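PDB 5VN6: taurine dioxygenase from Burkholderia ambifaria, which probably catalyses the iron- and 2-oxoglutarate-dependent oxygenation of taurine. Local coordinates for residues A[57-65]-A[83-91]; A[131-141]-A[240-251]. All blocks are in the same frame, centred on the assembly; numbering follows the deposited sequence.

Contact 1 of 2, residues A[57-65]-A[83-91]; sequences ITRAEHVAF and EHPGLVRIY
Leu87 turns its CG anti to the backbone N (chi1 -166°), and His62 does the same with its imidazole, which brings a methyl of the first over the ring of the second. Leu87 CD1 lies 3.8 Å from the centroid of the His62 ring, over one face but displaced toward the rim, a CH-pi contact whose nearest ring atom is ND1. The ring is also tethered, since His62 NE2 is hydrogen-bonded to Val120 O. The other methyl, Leu87 CD2, rests against the aliphatic part of Arg59, 3.8 Å from Arg59 CB. That same carbon serves a second neighbour: Arg59 CB stands almost centrally above the His84 imidazole, 3.7 Å from its centroid and 11° off the ring normal. One turn further along the helix, Val63 CG2 packs on Leu87 CB at 3.8 Å, while Val63 CG1 comes to 3.6 Å from Pro85 O in the type II turn of His84 to Leu87. Gly86, with a positive phi, occupies the position of that turn where a side chain would collide with the preceding carbonyl oxygen. Arg59 NH2 and Arg89 NH2 approach to 4.1 Å, yet both form salt bridges with Glu280 OE2, whose carboxylate probably offsets their like charges. Helix 59-65, opened by the capping box of Thr58 and Glu61, crosses strand 87-91 at 119° without a hydrogen bond between the segments, a helix laid by its side chains over the end of the large mixed sheet, on strand 87-91, outermost within this chain, and on its neighbours.

Contact 2 of 2, residues A[131-141]-A[240-251]; sequences GDTMWANMVLA and AAIPEYQVRWRW
Asp132 OD2 accepts from Arg248 NE at 2.8 Å, a salt bridge with an N-H...O angle of 169°. The anti lone pair of OD2 is used and the oxygen lies in the guanidinium plane, although carboxylate and guanidinium stand 85° apart. Water 2 links Arg248 NH1 to Asp132 N, and water 1 joins Asp132 OD1 to Trp251 N. Arg248 NH2 reaches Pro243 O of the second subunit, so this arginine also ties the strand pair to the dimer interface. Across the pair, Trp251 NE1 donates to Thr133 OG1 at 2.8 Å, the oxygen lying in the indole plane; Thr133 CG2 covers a face of the Trp135 ring.

Strands 133-137 and 246-249 run antiparallel (162°) in a three-stranded sheet of the cupin-type fold, with Thr133-Trp249 and Trp135-Val247 as hydrogen-bonded pairs. Trp249 N meets Thr133 O at 2.8 Å, and Val247 N meets Trp135 O at 2.9 Å. Trp135 and Trp249 extend side by side from the face they share with Thr133 and Val247, Trp249 CB touching the edge of the Trp135 ring at CZ3.

Beyond the strands, Asn137 N binds Tyr245 O, and Asn137 OD1 caps helix 138-141 by accepting from Leu140 N. Its first turn covers one face of the Tyr245 ring: Ala141 CA sits 4.1 Å from the centroid, while Ile242 CG2 lies over the opposite face. Water 3 bridges Tyr245 OH to Ala141 O.

In the fold
Contact 1 and contact 2 have centres about 25 Å apart, and their nearest atoms remain about 9 Å from each other, so they do not touch. In sequence, contact 1 is complete before contact 2 begins. Contact 1 joins a helix to the border of the large mixed sheet, its centre about 19 Å from the centre of the chain; the His62 side chain is about 14 Å from the bound magnesium ion. Contact 2 is buried and close to the metal: the Thr133 side chain is about 7 Å from the ion, and that of Trp135 about 4 Å from that of His266, which binds it together with His106 and Asp108.

Contact 1 of 2, residues A[57-65]-A[83-91]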
loop_
_atom_site.group_PDB
_atom_site.type_symbol
_atom_site.label_atom_id
_atom_site.label_comp_id
_atom_site.label_asym_id
_atom_site.label_seq_id
_atom_site.Cartn_x
_atom_site.Cartn_y
_atom_site.Cartn_z
ATOM N N ILE A 57 4.131 14.066 -26.619
ATOM C CA ILE A 57 3.493 15.367 -26.742
ATOM C C ILE A 57 4.533 16.432 -26.441
ATOM O O ILE A 57 5.587 16.164 -25.858
ATOM C CB ILE A 57 2.282 15.527 -25.792
ATOM C CG1 ILE A 57 2.723 15.363 -24.330
ATOM C CG2 ILE A 57 1.203 14.497 -26.129
ATOM C CD1 ILE A 57 1.607 15.578 -23.310
ATOM N N THR A 58 4.216 17.658 -26.824
ATOM C CA THR A 58 5.096 18.769 -26.529
ATOM C C THR A 58 4.716 19.381 -25.194
ATOM O O THR A 58 3.637 19.134 -24.648
ATOM C CB THR A 58 5.008 19.822 -27.627
ATOM O OG1 THR A 58 3.778 20.544 -27.485
ATOM C CG2 THR A 58 5.028 19.150 -28.995
ATOM N N ARG A 59 5.644 20.162 -24.647
ATOM C CA ARG A 59 5.377 20.818 -23.376
ATOM C C ARG A 59 4.246 21.829 -23.505
ATOM O O ARG A 59 3.413 21.956 -22.598
ATOM C CB ARG A 59 6.668 21.442 -22.852
ATOM C CG ARG A 59 7.746 20.367 -22.667
ATOM C CD ARG A 59 9.131 20.934 -22.406
ATOM N NE ARG A 59 10.023 19.947 -21.793
ATOM C CZ ARG A 59 10.464 18.845 -22.395
ATOM N NH1 ARG A 59 10.099 18.563 -23.641
ATOM N NH2 ARG A 59 11.275 18.018 -21.746
ATOM N N ALA A 60 4.176 22.533 -24.643
ATOM C CA ALA A 60 3.041 23.417 -24.874
ATOM C C ALA A 60 1.735 22.628 -24.846
ATOM O O ALA A 60 0.747 23.076 -24.253
ATOM C CB ALA A 60 3.213 24.180 -26.194
ATOM N N GLU A 61 1.720 21.429 -25.444
ATOM C CA GLU A 61 0.509 20.607 -25.401
ATOM C C GLU A 61 0.211 20.099 -23.992
ATOM O O GLU A 61 -0.955 20.066 -23.580
ATOM C CB GLU A 61 0.613 19.436 -26.380
ATOM C CG GLU A 61 0.767 19.862 -27.830
ATOM C CD GLU A 61 1.003 18.693 -28.769
ATOM O OE1 GLU A 61 1.679 17.727 -28.366
ATOM O OE2 GLU A 61 0.528 18.756 -29.925
ATOM N N HIS A 62 1.245 19.701 -23.241
ATOM C CA HIS A 62 1.057 19.300 -21.844
ATOM C C HIS A 62 0.421 20.432 -21.049
ATOM O O HIS A 62 -0.541 20.225 -20.295
ATOM C CB HIS A 62 2.414 18.898 -21.237
ATOM C CG HIS A 62 2.360 18.423 -19.811
ATOM N ND1 HIS A 62 3.455 17.857 -19.184
ATOM C CD2 HIS A 62 1.363 18.425 -18.892
ATOM C CE1 HIS A 62 3.135 17.538 -17.941
ATOM N NE2 HIS A 62 1.873 17.875 -17.737
ATOM N N VAL A 63 0.954 21.644 -21.216
ATOM C CA VAL A 63 0.435 22.814 -20.524
ATOM C C VAL A 63 -0.982 23.128 -20.992
ATOM O O VAL A 63 -1.887 23.339 -20.180
ATOM C CB VAL A 63 1.391 24.000 -20.755
ATOM C CG1 VAL A 63 0.687 25.326 -20.550
ATOM C CG2 VAL A 63 2.601 23.872 -19.832
ATOM N N ALA A 64 -1.196 23.154 -22.309
ATOM C CA ALA A 64 -2.512 23.494 -22.843
ATOM C C ALA A 64 -3.569 22.452 -22.480
ATOM O O ALA A 64 -4.742 22.803 -22.296
ATOM C CB ALA A 64 -2.435 23.671 -24.356
ATOM N N PHE A 65 -3.193 21.173 -22.381
ATOM C CA PHE A 65 -4.162 20.180 -21.926
ATOM C C PHE A 65 -4.559 20.434 -20.479
ATOM O O PHE A 65 -5.747 20.404 -20.140
ATOM C CB PHE A 65 -3.612 18.758 -22.089
ATOM C CG PHE A 65 -4.463 17.695 -21.418
ATOM C CD1 PHE A 65 -5.663 17.287 -21.982
ATOM C CD2 PHE A 65 -4.068 17.117 -20.216
ATOM C CE1 PHE A 65 -6.453 16.313 -21.361
ATOM C CE2 PHE A 65 -4.851 16.143 -19.599
ATOM C CZ PHE A 65 -6.049 15.741 -20.182
ATOM N N GLU A 83 10.418 28.437 -19.232
ATOM C CA GLU A 83 10.406 28.158 -20.667
ATOM C C GLU A 83 8.986 27.895 -21.188
ATOM O O GLU A 83 8.640 28.300 -22.302
ATOM C CB GLU A 83 11.311 26.966 -20.981
ATOM N N HIS A 84 8.184 27.201 -20.374
ATOM C CA HIS A 84 6.770 26.945 -20.662
ATOM C C HIS A 84 5.984 27.185 -19.384
ATOM O O HIS A 84 5.883 26.295 -18.530
ATOM C CB HIS A 84 6.526 25.519 -21.158
ATOM C CG HIS A 84 7.033 25.245 -22.538
ATOM N ND1 HIS A 84 8.284 24.718 -22.781
ATOM C CD2 HIS A 84 6.446 25.396 -23.749
ATOM C CE1 HIS A 84 8.454 24.574 -24.083
ATOM N NE2 HIS A 84 7.354 24.978 -24.694
ATOM N N PRO A 85 5.448 28.393 -19.195
ATOM C CA PRO A 85 4.767 28.713 -17.932
ATOM C C PRO A 85 3.675 27.708 -17.598
ATOM O O PRO A 85 2.930 27.254 -18.469
ATOM C CB PRO A 85 4.185 30.106 -18.193
ATOM C CG PRO A 85 5.177 30.717 -19.150
ATOM C CD PRO A 85 5.603 29.582 -20.057
ATOM N N GLY A 86 3.578 27.381 -16.304
ATOM C CA GLY A 86 2.703 26.360 -15.781
ATOM C C GLY A 86 3.385 25.016 -15.587
ATOM O O GLY A 86 2.964 24.228 -14.731
ATOM N N LEU A 87 4.435 24.752 -16.353
ATOM C CA LEU A 87 5.166 23.502 -16.281
ATOM C C LEU A 87 6.318 23.616 -15.295
ATOM O O LEU A 87 7.069 24.598 -15.302
ATOM C CB LEU A 87 5.689 23.134 -17.669
ATOM C CG LEU A 87 6.205 21.712 -17.870
ATOM C CD1 LEU A 87 5.044 20.751 -18.033
ATOM C CD2 LEU A 87 7.116 21.684 -19.096
ATOM N N VAL A 88 6.474 22.580 -14.471
ATOM C CA VAL A 88 7.532 22.490 -13.473
ATOM C C VAL A 88 8.306 21.203 -13.724
ATOM O O VAL A 88 7.720 20.113 -13.743
ATOM C CB VAL A 88 6.962 22.523 -12.040
ATOM C CG1 VAL A 88 8.054 22.233 -11.007
ATOM C CG2 VAL A 88 6.305 23.864 -11.753
ATOM N N ARG A 89 9.619 21.332 -13.904
ATOM C CA ARG A 89 10.498 20.187 -14.096
ATOM C C ARG A 89 10.930 19.643 -12.742
ATOM O O ARG A 89 11.228 20.406 -11.819
ATOM C CB ARG A 89 11.733 20.575 -14.916
ATOM C CG ARG A 89 11.441 20.983 -16.362
ATOM C CD ARG A 89 12.712 21.004 -17.221
ATOM N NE ARG A 89 13.683 19.996 -16.787
ATOM C CZ ARG A 89 13.649 18.707 -17.124
ATOM N NH1 ARG A 89 14.580 17.878 -16.666
ATOM N NH2 ARG A 89 12.687 18.240 -17.911
ATOM N N ILE A 90 10.962 18.319 -12.626
ATOM C CA ILE A 90 11.351 17.638 -11.395
ATOM C C ILE A 90 12.448 16.650 -11.775
ATOM O O ILE A 90 12.161 15.541 -12.238
ATOM C CB ILE A 90 10.173 16.919 -10.725
ATOM C CG1 ILE A 90 8.975 17.855 -10.567
ATOM C CG2 ILE A 90 10.580 16.380 -9.362
ATOM C CD1 ILE A 90 7.756 17.184 -9.999
ATOM N N TYR A 91 13.704 17.042 -11.572
ATOM C CA TYR A 91 14.859 16.207 -11.876
ATOM C C TYR A 91 15.553 15.828 -10.575
ATOM O O TYR A 91 15.820 16.694 -9.733
ATOM C CB TYR A 91 15.831 16.929 -12.811
#

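Contact 2 of 2, residues A[131-141]-A[240-251]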
loop_
_atom_site.group_PDB
_atom_site.type_symbol
_atom_site.label_atom_id
_atom_site.label_comp_id
_atom_site.label_asym_id
_atom_site.label_seq_id
_atom_site.Cartn_x
_atom_site.Cartn_y
_atom_site.Cartn_z
ATOM N N GLY A 131 10.327 3.522 -8.188
ATOM C CA GLY A 131 9.704 4.831 -8.262
ATOM C C GLY A 131 8.236 4.854 -8.631
ATOM O O GLY A 131 7.770 5.845 -9.212
ATOM N N ASP A 132 7.493 3.791 -8.318
ATOM C CA ASP A 132 6.050 3.774 -8.538
ATOM C C ASP A 132 5.369 4.904 -7.765
ATOM O O ASP A 132 5.883 5.400 -6.764
ATOM C CB ASP A 132 5.453 2.444 -8.071
ATOM C CG ASP A 132 5.845 1.285 -8.948
ATOM O OD1 ASP A 132 6.604 1.497 -9.919
ATOM O OD2 ASP A 132 5.414 0.153 -8.639
ATOM N N THR A 133 4.177 5.291 -8.216
ATOM C CA THR A 133 3.353 6.243 -7.478
ATOM C C THR A 133 2.030 5.563 -7.153
ATOM O O THR A 133 1.498 4.798 -7.967
ATOM C CB THR A 133 3.117 7.547 -8.283
ATOM O OG1 THR A 133 4.383 8.081 -8.694
ATOM C CG2 THR A 133 2.377 8.599 -7.445
ATOM N N MET A 134 1.520 5.813 -5.953
ATOM C CA MET A 134 0.250 5.251 -5.524
ATOM C C MET A 134 -0.731 6.364 -5.240
ATOM O O MET A 134 -0.333 7.464 -4.854
ATOM C CB MET A 134 0.402 4.390 -4.261
ATOM C CG MET A 134 1.488 3.332 -4.383
ATOM S SD MET A 134 1.634 2.390 -2.860
ATOM C CE MET A 134 0.008 1.647 -2.791
ATOM N N TRP A 135 -2.017 6.070 -5.445
ATOM C CA TRP A 135 -3.105 6.956 -5.066
ATOM C C TRP A 135 -4.098 6.195 -4.200
ATOM O O TRP A 135 -4.247 4.979 -4.329
ATOM C CB TRP A 135 -3.857 7.544 -6.301
ATOM C CG TRP A 135 -3.121 8.588 -7.061
ATOM C CD1 TRP A 135 -3.330 9.929 -7.009
ATOM C CD2 TRP A 135 -2.068 8.381 -8.023
ATOM N NE1 TRP A 135 -2.474 10.576 -7.867
ATOM C CE2 TRP A 135 -1.687 9.649 -8.499
ATOM C CE3 TRP A 135 -1.410 7.246 -8.515
ATOM C CZ2 TRP A 135 -0.675 9.823 -9.451
ATOM C CZ3 TRP A 135 -0.406 7.414 -9.449
ATOM C CH2 TRP A 135 -0.048 8.692 -9.912
ATOM N N ALA A 136 -4.811 6.933 -3.339
ATOM C CA ALA A 136 -5.842 6.372 -2.483
ATOM C C ALA A 136 -7.128 7.181 -2.651
ATOM O O ALA A 136 -7.088 8.405 -2.817
ATOM C CB ALA A 136 -5.406 6.364 -1.008
ATOM N N ASN A 137 -8.260 6.487 -2.640
ATOM C CA ASN A 137 -9.578 7.089 -2.842
ATOM C C ASN A 137 -10.101 7.531 -1.477
ATOM O O ASN A 137 -10.556 6.713 -0.679
ATOM C CB ASN A 137 -10.501 6.081 -3.522
ATOM C CG ASN A 137 -11.901 6.617 -3.772
ATOM O OD1 ASN A 137 -12.369 7.545 -3.111
ATOM N ND2 ASN A 137 -12.587 6.015 -4.735
ATOM N N MET A 138 -10.024 8.828 -1.184
ATOM C CA MET A 138 -10.496 9.282 0.122
ATOM C C MET A 138 -12.003 9.520 0.163
ATOM O O MET A 138 -12.531 9.853 1.229
ATOM C CB MET A 138 -9.740 10.550 0.545
ATOM C CG MET A 138 -8.228 10.359 0.551
ATOM S SD MET A 138 -7.654 8.848 1.402
ATOM C CE MET A 138 -8.143 9.258 3.092
ATOM N N VAL A 139 -12.700 9.388 -0.968
ATOM C CA VAL A 139 -14.166 9.328 -0.951
ATOM C C VAL A 139 -14.624 7.998 -0.357
ATOM O O VAL A 139 -15.465 7.938 0.552
ATOM C CB VAL A 139 -14.723 9.527 -2.375
ATOM C CG1 VAL A 139 -16.251 9.228 -2.436
ATOM C CG2 VAL A 139 -14.401 10.949 -2.909
ATOM N N LEU A 140 -14.048 6.909 -0.857
ATOM C CA LEU A 140 -14.298 5.593 -0.293
ATOM C C LEU A 140 -13.827 5.502 1.162
ATOM O O LEU A 140 -14.482 4.863 2.000
ATOM C CB LEU A 140 -13.595 4.554 -1.168
ATOM C CG LEU A 140 -14.032 3.115 -1.111
ATOM C CD1 LEU A 140 -15.555 3.068 -1.372
ATOM C CD2 LEU A 140 -13.245 2.350 -2.177
ATOM N N ALA A 141 -12.684 6.116 1.486
ATOM C CA ALA A 141 -12.219 6.064 2.870
ATOM C C ALA A 141 -13.234 6.691 3.818
ATOM O O ALA A 141 -13.467 6.173 4.921
ATOM C CB ALA A 141 -10.867 6.761 3.010
ATOM N N ALA A 240 -5.788 6.041 4.605
ATOM C CA ALA A 240 -5.167 6.033 3.285
ATOM C C ALA A 240 -4.243 4.844 3.102
ATOM O O ALA A 240 -3.869 4.542 1.968
ATOM C CB ALA A 240 -4.366 7.315 3.026
ATOM N N ALA A 241 -3.834 4.179 4.178
ATOM C CA ALA A 241 -2.938 3.041 4.048
ATOM C C ALA A 241 -3.677 1.720 3.771
ATOM O O ALA A 241 -3.038 0.659 3.723
ATOM C CB ALA A 241 -2.067 2.924 5.301
ATOM N N ILE A 242 -4.988 1.755 3.558
ATOM C CA ILE A 242 -5.785 0.545 3.376
ATOM C C ILE A 242 -5.714 0.136 1.905
ATOM O O ILE A 242 -6.182 0.895 1.041
ATOM C CB ILE A 242 -7.236 0.750 3.836
ATOM C CG1 ILE A 242 -7.277 0.878 5.363
ATOM C CG2 ILE A 242 -8.140 -0.403 3.339
ATOM C CD1 ILE A 242 -8.617 1.400 5.935
ATOM N N PRO A 243 -5.160 -1.034 1.582
ATOM C CA PRO A 243 -4.971 -1.381 0.165
ATOM C C PRO A 243 -6.249 -1.382 -0.653
ATOM O O PRO A 243 -6.187 -1.124 -1.865
ATOM C CB PRO A 243 -4.337 -2.778 0.234
ATOM C CG PRO A 243 -3.613 -2.771 1.567
ATOM C CD PRO A 243 -4.542 -2.018 2.485
ATOM N N GLU A 244 -7.405 -1.644 -0.026
ATOM C CA GLU A 244 -8.683 -1.618 -0.741
ATOM C C GLU A 244 -8.946 -0.286 -1.435
ATOM O O GLU A 244 -9.699 -0.239 -2.410
ATOM C CB GLU A 244 -9.836 -1.913 0.222
ATOM C CG GLU A 244 -10.145 -3.403 0.373
ATOM C CD GLU A 244 -9.165 -4.119 1.289
ATOM O OE1 GLU A 244 -8.314 -3.428 1.917
ATOM O OE2 GLU A 244 -9.244 -5.366 1.382
ATOM N N TYR A 245 -8.360 0.800 -0.948
ATOM C CA TYR A 245 -8.628 2.130 -1.492
ATOM C C TYR A 245 -7.566 2.582 -2.478
ATOM O O TYR A 245 -7.614 3.730 -2.942
ATOM C CB TYR A 245 -8.707 3.164 -0.358
ATOM C CG TYR A 245 -9.660 2.811 0.754
ATOM C CD1 TYR A 245 -10.781 1.996 0.518
ATOM C CD2 TYR A 245 -9.447 3.305 2.050
ATOM C CE1 TYR A 245 -11.666 1.666 1.561
ATOM C CE2 TYR A 245 -10.317 2.995 3.077
ATOM C CZ TYR A 245 -11.429 2.182 2.827
ATOM O OH TYR A 245 -12.286 1.886 3.864
ATOM N N GLN A 246 -6.606 1.718 -2.801
ATOM C CA GLN A 246 -5.355 2.136 -3.410
ATOM C C GLN A 246 -5.224 1.625 -4.839
ATOM O O GLN A 246 -5.790 0.596 -5.225
ATOM C CB GLN A 246 -4.145 1.643 -2.591
ATOM C CG GLN A 246 -3.997 2.318 -1.233
ATOM C CD GLN A 246 -2.881 1.681 -0.418
ATOM O OE1 GLN A 246 -2.281 0.709 -0.849
ATOM N NE2 GLN A 246 -2.647 2.183 0.783
ATOM N N VAL A 247 -4.415 2.348 -5.610
ATOM C CA VAL A 247 -3.904 1.864 -6.883
ATOM C C VAL A 247 -2.423 2.199 -6.922
ATOM O O VAL A 247 -1.982 3.191 -6.335
ATOM C CB VAL A 247 -4.662 2.463 -8.097
ATOM C CG1 VAL A 247 -4.556 4.026 -8.162
ATOM C CG2 VAL A 247 -4.176 1.845 -9.387
ATOM N N ARG A 248 -1.648 1.352 -7.601
ATOM C CA ARG A 248 -0.204 1.519 -7.730
ATOM C C ARG A 248 0.164 1.538 -9.203
ATOM O O ARG A 248 -0.208 0.632 -9.946
ATOM C CB ARG A 248 0.567 0.404 -7.005
ATOM C CG ARG A 248 2.090 0.545 -7.139
ATOM C CD ARG A 248 2.820 -0.010 -5.930
ATOM N NE ARG A 248 4.273 0.044 -6.082
ATOM C CZ ARG A 248 5.140 -0.098 -5.078
ATOM N NH1 ARG A 248 6.446 -0.028 -5.306
ATOM N NH2 ARG A 248 4.705 -0.293 -3.844
ATOM N N TRP A 249 0.889 2.574 -9.624
ATOM C CA TRP A 249 1.180 2.794 -11.031
ATOM C C TRP A 249 2.680 2.719 -11.244
ATOM O O TRP A 249 3.451 3.291 -10.465
ATOM C CB TRP A 249 0.638 4.153 -11.489
ATOM C CG TRP A 249 0.977 4.563 -12.889
ATOM C CD1 TRP A 249 1.837 5.570 -13.269
ATOM C CD2 TRP A 249 0.439 4.020 -14.106
ATOM N NE1 TRP A 249 1.872 5.669 -14.633
ATOM C CE2 TRP A 249 1.031 4.732 -15.176
ATOM C CE3 TRP A 249 -0.468 2.991 -14.395
ATOM C CZ2 TRP A 249 0.723 4.467 -16.518
ATOM C CZ3 TRP A 249 -0.765 2.719 -15.737
ATOM C CH2 TRP A 249 -0.175 3.464 -16.775
ATOM N N ARG A 250 3.087 1.995 -12.283
ATOM C CA ARG A 250 4.490 1.871 -12.651
ATOM C C ARG A 250 4.765 2.751 -13.856
ATOM O O ARG A 250 4.074 2.642 -14.873
ATOM C CB ARG A 250 4.858 0.427 -12.969
ATOM C CG ARG A 250 6.323 0.283 -13.277
ATOM C CD ARG A 250 6.720 -1.181 -13.367
ATOM N NE ARG A 250 8.097 -1.309 -13.804
ATOM C CZ ARG A 250 8.730 -2.469 -13.954
ATOM N NH1 ARG A 250 8.102 -3.614 -13.698
ATOM N NH2 ARG A 250 9.992 -2.474 -14.356
ATOM N N TRP A 251 5.758 3.625 -13.734
ATOM C CA TRP A 251 6.045 4.611 -14.776
ATOM C C TRP A 251 6.858 4.017 -15.918
ATOM O O TRP A 251 7.716 3.151 -15.718
ATOM C CB TRP A 251 6.803 5.801 -14.190
ATOM C CG TRP A 251 5.992 6.571 -13.206
ATOM C CD1 TRP A 251 5.995 6.442 -11.842
ATOM C CD2 TRP A 251 5.005 7.566 -13.519
ATOM N NE1 TRP A 251 5.072 7.319 -11.285
ATOM C CE2 TRP A 251 4.457 8.015 -12.298
ATOM C CE3 TRP A 251 4.545 8.125 -14.714
ATOM C CZ2 TRP A 251 3.480 9.008 -12.239
ATOM C CZ3 TRP A 251 3.554 9.097 -14.654
ATOM C CH2 TRP A 251 3.037 9.529 -13.423
HETATM O O HOH W 1 7.759 3.296 -11.626
HETATM O O HOH W 2 8.444 0.903 -7.304
HETATM O O HOH W 3 -12.389 3.793 5.836
#